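Local coordinates for protein type C neurotoxin (Clostridium botulinum, PDB 3PME) that probably recognises gangliosides and phospholipid at the nerve-cell membrane, acting as the receptor-binding domain of a botulinum C/D mosaic neurotoxin, at residues A[106-111]-A[124-129]; A[73-78]-A[139-144]; A[86-91]-A[185-190]. All coordinates share one frame; numbering follows the deposited sequence.

Interaction 1: residues A[106-111]-A[124-129]; sequences NGNIEW and IFDYSE
Ile109 and Phe125 form an antiparallel hydrogen-bonded pair at the heart of strands 108-111 and 124-126, whose axes approach to 4.6 Å and run antiparallel (169°). Ile109 N bonds to Phe125 O and Phe125 N to Ile109 O, each at 2.9 Å. On that face the two side chains lie side by side, Ile109 CG1 against Phe125 CB at 3.9 Å, while the Ile109 and Tyr127 side chains cross at about a right angle, CG2 touching CD2. With CG1 set between the backbone N and the carbonyl carbon (chi1 56°), Ile109 spreads both branches: a beta-branched residue well suited to a strand that must fill space on its inner face, where it also packs on Phe141 and Val143. Glu110 and Ile124 share the other face. The extended glutamate lays its CG alongside Ile124 CG1 at 3.6 Å, its carboxylate pairing with Arg105. The two strands make a beta hairpin in one sheet of the N-terminal, concanavalin-like domain. Beyond the paired strands, Gly107, whose positive phi (75°) suits a residue without a side chain, turns its carbonyl to the other segment. Ser128 N bonds to Gly107 O at 3.2 Å in the carbonyl plane, and Tyr127 N adds a weak bond. The same oxygen stands over one face of the Tyr127 ring, toward its rim, and the tyrosine hydroxyl bonds to Thr82. Asp126 closes an Asx motif: OD1 accepts from Glu129 N at 2.9 Å, from above the carboxylate plane, holding the chain in its turn.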
loop_
_atom_site.group_PDB
_atom_site.type_symbol
_atom_site.label_atom_id
_atom_site.label_comp_id
_atom_site.label_asym_id
_atom_site.label_seq_id
_atom_site.Cartn_x
_atom_site.Cartn_y
_atom_site.Cartn_z
ATOM N N ASN A 106 -11.370 3.407 -16.802
ATOM C CA ASN A 106 -11.634 4.724 -16.240
ATOM C C ASN A 106 -11.532 4.741 -14.712
ATOM O O ASN A 106 -12.432 5.228 -14.028
ATOM C CB ASN A 106 -13.024 5.203 -16.686
ATOM C CG ASN A 106 -13.236 6.685 -16.437
ATOM O OD1 ASN A 106 -12.278 7.451 -16.354
ATOM N ND2 ASN A 106 -14.493 7.096 -16.320
ATOM N N GLY A 107 -10.448 4.196 -14.171
ATOM C CA GLY A 107 -10.225 4.266 -12.739
ATOM C C GLY A 107 -11.090 3.321 -11.919
ATOM O O GLY A 107 -11.224 3.481 -10.717
ATOM N N ASN A 108 -11.670 2.338 -12.596
ATOM C CA ASN A 108 -12.434 1.277 -11.947
ATOM C C ASN A 108 -11.783 -0.065 -12.237
ATOM O O ASN A 108 -11.172 -0.239 -13.288
ATOM C CB ASN A 108 -13.869 1.228 -12.487
ATOM C CG ASN A 108 -14.691 2.449 -12.108
ATOM O OD1 ASN A 108 -15.405 2.445 -11.104
ATOM N ND2 ASN A 108 -14.598 3.498 -12.919
ATOM N N ILE A 109 -11.906 -1.013 -11.312
ATOM C CA ILE A 109 -11.660 -2.411 -11.661
ATOM C C ILE A 109 -13.001 -3.088 -11.882
ATOM O O ILE A 109 -13.987 -2.789 -11.195
ATOM C CB ILE A 109 -10.835 -3.194 -10.608
ATOM C CG1 ILE A 109 -11.488 -3.133 -9.233
ATOM C CG2 ILE A 109 -9.408 -2.694 -10.549
ATOM C CD1 ILE A 109 -11.013 -4.245 -8.318
ATOM N N GLU A 110 -13.036 -3.993 -12.857
ATOM C CA GLU A 110 -14.286 -4.648 -13.236
ATOM C C GLU A 110 -14.064 -6.136 -13.451
ATOM O O GLU A 110 -13.180 -6.542 -14.211
ATOM C CB GLU A 110 -14.875 -4.010 -14.496
ATOM C CG GLU A 110 -16.266 -4.548 -14.846
ATOM C CD GLU A 110 -16.922 -3.816 -16.014
ATOM O OE1 GLU A 110 -16.219 -3.072 -16.729
ATOM O OE2 GLU A 110 -18.147 -3.991 -16.224
ATOM N N TRP A 111 -14.877 -6.940 -12.771
ATOM C CA TRP A 111 -14.834 -8.388 -12.911
ATOM C C TRP A 111 -16.051 -8.815 -13.701
ATOM O O TRP A 111 -17.173 -8.445 -13.369
ATOM C CB TRP A 111 -14.842 -9.058 -11.539
ATOM C CG TRP A 111 -15.111 -10.548 -11.574
ATOM C CD1 TRP A 111 -16.329 -11.158 -11.539
ATOM C CD2 TRP A 111 -14.139 -11.593 -11.623
ATOM N NE1 TRP A 111 -16.176 -12.527 -11.569
ATOM C CE2 TRP A 111 -14.840 -12.817 -11.619
ATOM C CE3 TRP A 111 -12.745 -11.614 -11.662
ATOM C CZ2 TRP A 111 -14.191 -14.051 -11.662
ATOM C CZ3 TRP A 111 -12.099 -12.847 -11.699
ATOM C CH2 TRP A 111 -12.824 -14.042 -11.693
ATOM N N ILE A 124 -18.124 -3.919 -10.306
ATOM C CA ILE A 124 -17.331 -2.744 -10.623
ATOM C C ILE A 124 -16.987 -2.007 -9.340
ATOM O O ILE A 124 -17.844 -1.790 -8.485
ATOM C CB ILE A 124 -18.086 -1.810 -11.586
ATOM C CG1 ILE A 124 -18.491 -2.565 -12.853
ATOM C CG2 ILE A 124 -17.207 -0.619 -11.974
ATOM C CD1 ILE A 124 -19.504 -1.817 -13.720
ATOM N N PHE A 125 -15.722 -1.640 -9.194
ATOM C CA PHE A 125 -15.296 -0.883 -8.025
ATOM C C PHE A 125 -14.452 0.313 -8.450
ATOM O O PHE A 125 -13.426 0.165 -9.130
ATOM C CB PHE A 125 -14.500 -1.775 -7.073
ATOM C CG PHE A 125 -13.978 -1.062 -5.857
ATOM C CD1 PHE A 125 -14.850 -0.612 -4.874
ATOM C CD2 PHE A 125 -12.617 -0.830 -5.700
ATOM C CE1 PHE A 125 -14.371 0.036 -3.750
ATOM C CE2 PHE A 125 -12.132 -0.159 -4.579
ATOM C CZ PHE A 125 -13.006 0.274 -3.607
ATOM N N ASP A 126 -14.888 1.499 -8.040
ATOM C CA ASP A 126 -14.153 2.732 -8.307
ATOM C C ASP A 126 -13.022 2.883 -7.293
ATOM O O ASP A 126 -13.221 3.392 -6.189
ATOM C CB ASP A 126 -15.116 3.916 -8.214
ATOM C CG ASP A 126 -14.454 5.252 -8.504
ATOM O OD1 ASP A 126 -13.222 5.302 -8.676
ATOM O OD2 ASP A 126 -15.183 6.271 -8.553
ATOM N N TYR A 127 -11.826 2.443 -7.669
ATOM C CA TYR A 127 -10.710 2.504 -6.740
ATOM C C TYR A 127 -10.032 3.868 -6.812
ATOM O O TYR A 127 -9.315 4.229 -5.893
ATOM C CB TYR A 127 -9.700 1.369 -7.000
ATOM C CG TYR A 127 -8.950 1.548 -8.288
ATOM C CD1 TYR A 127 -7.790 2.311 -8.332
ATOM C CD2 TYR A 127 -9.397 0.970 -9.463
ATOM C CE1 TYR A 127 -7.098 2.497 -9.521
ATOM C CE2 TYR A 127 -8.722 1.160 -10.659
ATOM C CZ TYR A 127 -7.570 1.922 -10.678
ATOM O OH TYR A 127 -6.916 2.098 -11.861
ATOM N N SER A 128 -10.295 4.628 -7.877
ATOM C CA SER A 128 -9.597 5.905 -8.098
ATOM C C SER A 128 -10.169 7.058 -7.280
ATOM O O SER A 128 -9.424 7.856 -6.710
ATOM C CB SER A 128 -9.646 6.283 -9.577
ATOM O OG SER A 128 -9.014 7.538 -9.811
ATOM N N GLU A 129 -11.493 7.156 -7.242
ATOM C CA GLU A 129 -12.157 8.312 -6.640
ATOM C C GLU A 129 -11.596 9.629 -7.188
ATOM O O GLU A 129 -11.233 10.527 -6.423
ATOM C CB GLU A 129 -12.022 8.270 -5.120
ATOM C CG GLU A 129 -12.668 7.053 -4.485
ATOM C CD GLU A 129 -12.373 6.949 -3.003
ATOM O OE1 GLU A 129 -12.099 7.995 -2.370
ATOM O OE2 GLU A 129 -12.409 5.819 -2.474
HETATM O O HOH W 1 -13.497 6.025 -11.458
#

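Interaction 2: residues A[73-78]-A[139-144]; sequences FWIKIS and KWFFVT
Buried pairing of two antiparallel strands defines this contact, deep in the larger sheet of the N-terminal, concanavalin-like domain, where strand 68-77 lies beside strand 141-148. Four backbone hydrogen bonds join Phe73 to Val143 and Ile75 to Phe141, the shortest from Val143 N to Phe73 O at 2.8 Å. Beyond them a water bridges Ile77 N and Lys139 O. On the face of the hydrogen-bonded pairs, aliphatic branches lie over rings: Ile75 CG2 stands 3.8 Å from the centroid of the Phe141 ring, and Val143 CB lies over one face of the Phe73 ring, a CH-pi contact. Phe141 reaches Ile75 because its CG sits between the backbone N and the carbonyl carbon (chi1 61°). On the other face Phe142 CB sits over the centre of the Trp74 six-membered ring, 3.6 Å from its centroid. At the end of the pairing, separately, Lys76 CD rests on the Trp140 five-membered ring. A long lysine suits this place: its methylenes cover the indole while NZ pairs with Asp409. Both indole nitrogens find acceptors, Gln217 for Trp74 and Asn229 for Trp140. Helix 207-218 packs on Trp74 and Phe142, strand 152-157 on Phe141 and Val143, and Ile109 of strand 108-114 meets Phe141 and Val143 across the sandwich.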
loop_
_atom_site.group_PDB
_atom_site.type_symbol
_atom_site.label_atom_id
_atom_site.label_comp_id
_atom_site.label_asym_id
_atom_site.label_seq_id
_atom_site.Cartn_x
_atom_site.Cartn_y
_atom_site.Cartn_z
ATOM N N PHE A 73 -6.235 -11.704 -4.888
ATOM C CA PHE A 73 -4.935 -11.177 -5.309
ATOM C C PHE A 73 -4.861 -9.744 -4.840
ATOM O O PHE A 73 -5.887 -9.153 -4.511
ATOM C CB PHE A 73 -4.794 -11.198 -6.836
ATOM C CG PHE A 73 -5.896 -10.463 -7.567
ATOM C CD1 PHE A 73 -7.077 -11.119 -7.899
ATOM C CD2 PHE A 73 -5.753 -9.132 -7.931
ATOM C CE1 PHE A 73 -8.098 -10.460 -8.563
ATOM C CE2 PHE A 73 -6.768 -8.456 -8.602
ATOM C CZ PHE A 73 -7.960 -9.126 -8.919
ATOM N N TRP A 74 -3.654 -9.178 -4.808
ATOM C CA TRP A 74 -3.506 -7.745 -4.577
ATOM C C TRP A 74 -3.161 -7.101 -5.904
ATOM O O TRP A 74 -2.529 -7.719 -6.758
ATOM C CB TRP A 74 -2.373 -7.452 -3.583
ATOM C CG TRP A 74 -2.541 -8.103 -2.260
ATOM C CD1 TRP A 74 -2.541 -9.443 -1.996
ATOM C CD2 TRP A 74 -2.724 -7.444 -1.003
ATOM N NE1 TRP A 74 -2.713 -9.656 -0.656
ATOM C CE2 TRP A 74 -2.835 -8.446 -0.021
ATOM C CE3 TRP A 74 -2.797 -6.100 -0.612
ATOM C CZ2 TRP A 74 -3.028 -8.149 1.328
ATOM C CZ3 TRP A 74 -2.982 -5.804 0.730
ATOM C CH2 TRP A 74 -3.094 -6.824 1.684
ATOM N N ILE A 75 -3.543 -5.843 -6.072
ATOM C CA ILE A 75 -3.232 -5.122 -7.293
ATOM C C ILE A 75 -2.819 -3.680 -6.955
ATOM O O ILE A 75 -3.245 -3.117 -5.940
ATOM C CB ILE A 75 -4.435 -5.171 -8.279
ATOM C CG1 ILE A 75 -4.035 -4.696 -9.684
ATOM C CG2 ILE A 75 -5.650 -4.423 -7.705
ATOM C CD1 ILE A 75 -5.050 -5.103 -10.765
ATOM N N LYS A 76 -1.981 -3.115 -7.819
ATOM C CA LYS A 76 -1.444 -1.765 -7.658
ATOM C C LYS A 76 -1.379 -1.192 -9.068
ATOM O O LYS A 76 -0.678 -1.733 -9.923
ATOM C CB LYS A 76 -0.049 -1.829 -7.029
ATOM C CG LYS A 76 0.658 -0.490 -6.930
ATOM C CD LYS A 76 1.958 -0.658 -6.147
ATOM C CE LYS A 76 2.753 0.656 -6.069
ATOM N NZ LYS A 76 3.386 0.973 -7.379
ATOM N N ILE A 77 -2.138 -0.127 -9.324
ATOM C CA ILE A 77 -2.328 0.393 -10.676
ATOM C C ILE A 77 -1.760 1.815 -10.779
ATOM O O ILE A 77 -2.149 2.694 -10.027
ATOM C CB ILE A 77 -3.817 0.359 -11.088
ATOM C CG1 ILE A 77 -4.388 -1.048 -10.887
ATOM C CG2 ILE A 77 -3.984 0.767 -12.542
ATOM C CD1 ILE A 77 -5.900 -1.067 -10.755
ATOM N N SER A 78 -0.823 2.029 -11.696
ATOM C CA SER A 78 -0.159 3.326 -11.794
ATOM C C SER A 78 -1.129 4.485 -11.995
ATOM O O SER A 78 -2.251 4.309 -12.474
ATOM C CB SER A 78 0.895 3.313 -12.908
ATOM O OG SER A 78 0.298 3.439 -14.192
ATOM N N LYS A 139 -1.838 2.412 -5.166
ATOM C CA LYS A 139 -1.694 1.794 -3.855
ATOM C C LYS A 139 -2.070 0.328 -3.969
ATOM O O LYS A 139 -3.007 -0.016 -4.682
ATOM C CB LYS A 139 -2.604 2.468 -2.820
ATOM C CG LYS A 139 -2.266 3.918 -2.584
ATOM C CD LYS A 139 -3.134 4.525 -1.509
ATOM C CE LYS A 139 -2.818 6.011 -1.362
ATOM N NZ LYS A 139 -3.867 6.704 -0.569
ATOM N N TRP A 140 -1.324 -0.540 -3.302
ATOM C CA TRP A 140 -1.726 -1.947 -3.243
ATOM C C TRP A 140 -3.061 -2.067 -2.526
ATOM O O TRP A 140 -3.207 -1.566 -1.416
ATOM C CB TRP A 140 -0.724 -2.745 -2.432
ATOM C CG TRP A 140 0.613 -2.971 -3.082
ATOM C CD1 TRP A 140 1.778 -2.297 -2.834
ATOM C CD2 TRP A 140 0.926 -3.965 -4.058
ATOM N NE1 TRP A 140 2.797 -2.818 -3.601
ATOM C CE2 TRP A 140 2.302 -3.853 -4.350
ATOM C CE3 TRP A 140 0.177 -4.956 -4.705
ATOM C CZ2 TRP A 140 2.939 -4.675 -5.282
ATOM C CZ3 TRP A 140 0.814 -5.780 -5.614
ATOM C CH2 TRP A 140 2.178 -5.634 -5.895
ATOM N N PHE A 141 -4.026 -2.745 -3.146
ATOM C CA PHE A 141 -5.229 -3.144 -2.412
ATOM C C PHE A 141 -5.564 -4.604 -2.688
ATOM O O PHE A 141 -5.179 -5.148 -3.722
ATOM C CB PHE A 141 -6.421 -2.198 -2.648
ATOM C CG PHE A 141 -6.880 -2.101 -4.079
ATOM C CD1 PHE A 141 -6.300 -1.191 -4.952
ATOM C CD2 PHE A 141 -7.964 -2.853 -4.537
ATOM C CE1 PHE A 141 -6.744 -1.070 -6.263
ATOM C CE2 PHE A 141 -8.427 -2.736 -5.845
ATOM C CZ PHE A 141 -7.821 -1.841 -6.714
ATOM N N PHE A 142 -6.227 -5.228 -1.723
ATOM C CA PHE A 142 -6.532 -6.661 -1.763
ATOM C C PHE A 142 -7.930 -6.895 -2.340
ATOM O O PHE A 142 -8.932 -6.356 -1.847
ATOM C CB PHE A 142 -6.419 -7.247 -0.357
ATOM C CG PHE A 142 -6.716 -8.721 -0.285
ATOM C CD1 PHE A 142 -5.996 -9.624 -1.057
ATOM C CD2 PHE A 142 -7.703 -9.196 0.570
ATOM C CE1 PHE A 142 -6.264 -10.992 -0.989
ATOM C CE2 PHE A 142 -7.970 -10.554 0.649
ATOM C CZ PHE A 142 -7.250 -11.453 -0.130
ATOM N N VAL A 143 -7.980 -7.700 -3.392
ATOM C CA VAL A 143 -9.239 -8.006 -4.068
ATOM C C VAL A 143 -9.633 -9.443 -3.787
ATOM O O VAL A 143 -8.784 -10.346 -3.766
ATOM C CB VAL A 143 -9.109 -7.812 -5.596
ATOM C CG1 VAL A 143 -10.395 -8.240 -6.329
ATOM C CG2 VAL A 143 -8.748 -6.361 -5.921
ATOM N N THR A 144 -10.923 -9.666 -3.567
ATOM C CA THR A 144 -11.421 -11.034 -3.487
ATOM C C THR A 144 -12.773 -11.080 -4.158
ATOM O O THR A 144 -13.667 -10.284 -3.840
ATOM C CB THR A 144 -11.574 -11.548 -2.051
ATOM O OG1 THR A 144 -10.404 -11.232 -1.290
ATOM C CG2 THR A 144 -11.769 -13.066 -2.071
HETATM O O HOH W 2 -3.860 0.721 -7.181
#

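Interaction 3: residues A[86-91]-A[185-190]; sequences NEYTII and ENIDEN
Strand 87-90 meets a segment without regular structure, 185-190, so there is no ladder between them; the backbones come nearest at Tyr88 and Glu185, whose CA atoms are 6.6 Å apart. One direct hydrogen bond crosses, from Thr89 N to Glu185 OE2 at 3.2 Å, with an N-H...O angle of 147°. The donor stands above the carboxylate plane, tilted 46° out of it. Here a carboxylate can accept the Thr89 amide hydrogen where segment 185-190 offers no strand to pair with. A water also bridges the two, donating to Thr89 O at 2.7 Å and to Glu185 OE2. The modelled course of the Glu185 side chain is doubtful where it passes the Tyr88 ring, so the details of that approach carry little weight. Tyr88 is buried although the contact lies at the surface; its ring packs on Ile187, Tyr88 CE1 touching Ile187 CG2 at 3.8 Å, while its hydroxyl stays polar: Tyr88 OH gives its proton to a second water at 2.6 Å, which in turn donates to Asn186 O, and it also bonds to Ser84. Strand 87-90 pairs on its other flank with strand 100-105, and a classic beta bulge at Ile90 and Ile91 faces Leu102. Segment 185-190 belongs to the connection from strand 178-181 to strand 193-201.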
loop_
_atom_site.group_PDB
_atom_site.type_symbol
_atom_site.label_atom_id
_atom_site.label_comp_id
_atom_site.label_asym_id
_atom_site.label_seq_id
_atom_site.Cartn_x
_atom_site.Cartn_y
_atom_site.Cartn_z
ATOM N N ASN A 86 -9.932 4.797 -20.901
ATOM C CA ASN A 86 -10.052 3.592 -21.717
ATOM C C ASN A 86 -10.258 2.318 -20.893
ATOM O O ASN A 86 -10.129 2.330 -19.663
ATOM C CB ASN A 86 -8.829 3.434 -22.623
ATOM C CG ASN A 86 -8.599 4.647 -23.516
ATOM O OD1 ASN A 86 -9.475 5.502 -23.659
ATOM N ND2 ASN A 86 -7.411 4.730 -24.110
ATOM N N GLU A 87 -10.590 1.233 -21.588
ATOM C CA GLU A 87 -10.765 -0.080 -20.976
ATOM C C GLU A 87 -9.607 -1.002 -21.336
ATOM O O GLU A 87 -9.218 -1.088 -22.499
ATOM C CB GLU A 87 -12.077 -0.712 -21.444
ATOM C CG GLU A 87 -12.244 -2.159 -21.016
ATOM C CD GLU A 87 -13.532 -2.760 -21.534
ATOM O OE1 GLU A 87 -14.608 -2.375 -21.032
ATOM O OE2 GLU A 87 -13.467 -3.608 -22.449
ATOM N N TYR A 88 -9.053 -1.680 -20.335
ATOM C CA TYR A 88 -7.927 -2.585 -20.541
ATOM C C TYR A 88 -8.261 -3.940 -19.935
ATOM O O TYR A 88 -8.592 -4.020 -18.754
ATOM C CB TYR A 88 -6.660 -2.040 -19.861
ATOM C CG TYR A 88 -6.299 -0.621 -20.268
ATOM C CD1 TYR A 88 -5.379 -0.379 -21.273
ATOM C CD2 TYR A 88 -6.913 0.472 -19.663
ATOM C CE1 TYR A 88 -5.062 0.919 -21.659
ATOM C CE2 TYR A 88 -6.601 1.767 -20.041
ATOM C CZ TYR A 88 -5.679 1.982 -21.038
ATOM O OH TYR A 88 -5.381 3.275 -21.417
ATOM N N THR A 89 -8.186 -5.001 -20.731
ATOM C CA THR A 89 -8.287 -6.339 -20.166
ATOM C C THR A 89 -6.950 -6.693 -19.528
ATOM O O THR A 89 -5.906 -6.583 -20.168
ATOM C CB THR A 89 -8.662 -7.382 -21.234
ATOM O OG1 THR A 89 -9.971 -7.088 -21.737
ATOM C CG2 THR A 89 -8.668 -8.783 -20.636
ATOM N N ILE A 90 -6.979 -7.108 -18.265
ATOM C CA ILE A 90 -5.762 -7.410 -17.525
ATOM C C ILE A 90 -5.579 -8.910 -17.277
ATOM O O ILE A 90 -4.464 -9.427 -17.326
ATOM C CB ILE A 90 -5.777 -6.698 -16.159
ATOM C CG1 ILE A 90 -5.981 -5.191 -16.355
ATOM C CG2 ILE A 90 -4.512 -7.011 -15.365
ATOM C CD1 ILE A 90 -5.053 -4.590 -17.344
ATOM N N ILE A 91 -6.674 -9.606 -16.986
ATOM C CA ILE A 91 -6.604 -11.048 -16.782
ATOM C C ILE A 91 -7.726 -11.616 -17.621
ATOM O O ILE A 91 -8.880 -11.235 -17.441
ATOM C CB ILE A 91 -6.829 -11.450 -15.309
ATOM C CG1 ILE A 91 -5.908 -10.659 -14.373
ATOM C CG2 ILE A 91 -6.602 -12.950 -15.127
ATOM C CD1 ILE A 91 -6.185 -10.924 -12.896
ATOM N N GLU A 185 -3.684 -3.744 -25.188
ATOM C CA GLU A 185 -3.799 -2.399 -25.736
ATOM C C GLU A 185 -2.462 -1.683 -25.692
ATOM O O GLU A 185 -1.540 -2.091 -24.979
ATOM C CB GLU A 185 -4.841 -1.580 -24.977
ATOM C CG GLU A 185 -5.411 -2.284 -23.773
ATOM C CD GLU A 185 -6.460 -3.297 -24.153
ATOM O OE1 GLU A 185 -7.166 -3.055 -25.157
ATOM O OE2 GLU A 185 -6.581 -4.326 -23.449
ATOM N N ASN A 186 -2.363 -0.611 -26.466
ATOM C CA ASN A 186 -1.191 0.241 -26.423
ATOM C C ASN A 186 -1.207 1.032 -25.127
ATOM O O ASN A 186 -2.231 1.610 -24.753
ATOM C CB ASN A 186 -1.171 1.188 -27.623
ATOM C CG ASN A 186 0.149 1.922 -27.765
ATOM O OD1 ASN A 186 1.017 1.840 -26.894
ATOM N ND2 ASN A 186 0.310 2.645 -28.869
ATOM N N ILE A 187 -0.081 1.033 -24.429
ATOM C CA ILE A 187 0.038 1.790 -23.193
ATOM C C ILE A 187 1.335 2.585 -23.184
ATOM O O ILE A 187 2.353 2.132 -23.715
ATOM C CB ILE A 187 -0.023 0.871 -21.960
ATOM C CG1 ILE A 187 1.078 -0.186 -22.018
ATOM C CG2 ILE A 187 -1.385 0.203 -21.867
ATOM C CD1 ILE A 187 1.089 -1.118 -20.823
ATOM N N ASP A 188 1.283 3.773 -22.590
ATOM C CA ASP A 188 2.442 4.660 -22.489
ATOM C C ASP A 188 3.434 4.139 -21.448
ATOM O O ASP A 188 3.114 3.236 -20.673
ATOM C CB ASP A 188 1.987 6.076 -22.120
ATOM C CG ASP A 188 0.911 6.610 -23.060
ATOM O OD1 ASP A 188 0.898 6.208 -24.245
ATOM O OD2 ASP A 188 0.077 7.433 -22.615
ATOM N N GLU A 189 4.633 4.717 -21.419
ATOM C CA GLU A 189 5.696 4.221 -20.543
ATOM C C GLU A 189 5.323 4.244 -19.057
ATOM O O GLU A 189 5.791 3.409 -18.285
ATOM C CB GLU A 189 7.007 4.987 -20.774
ATOM C CG GLU A 189 6.922 6.487 -20.518
ATOM C CD GLU A 189 8.265 7.187 -20.675
ATOM O OE1 GLU A 189 9.309 6.539 -20.443
ATOM O OE2 GLU A 189 8.276 8.387 -21.026
ATOM N N ASN A 190 4.488 5.199 -18.661
ATOM C CA ASN A 190 4.102 5.334 -17.259
ATOM C C ASN A 190 2.855 4.523 -16.907
ATOM O O ASN A 190 2.359 4.574 -15.782
ATOM C CB ASN A 190 3.880 6.803 -16.907
ATOM C CG ASN A 190 5.160 7.613 -16.954
ATOM O OD1 ASN A 190 6.250 7.091 -16.711
ATOM N ND2 ASN A 190 5.032 8.902 -17.257
HETATM O O HOH W 3 -3.280 3.645 -22.886
HETATM O O HOH W 4 -5.413 -6.384 -22.813
#

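Overall arrangement
All three contacts lie in the N-terminal, concanavalin-like domain. Interaction 2 is wholly buried, interaction 1 partly so, and interaction 3 is at the surface. Interactions 1 and 3 reach the same smaller sheet, whereas interaction 2 belongs to the larger one; the sheets meet where Ile109 and Tyr127 pack on Ile77 and Phe141, for instance Tyr127 CB on Phe141 CZ at 3.7 Å. Interactions 1 and 2 are both antiparallel pairings but differ in what lies on their faces and at their ends: rings and aliphatic branches dominate interaction 2, while interaction 1 carries a glutamate on one face and ends in an Asx motif. Interaction 3 relies on a carboxylate and waters. Ser78 and Asn190 probably bond, tying 73-78 to 185-190.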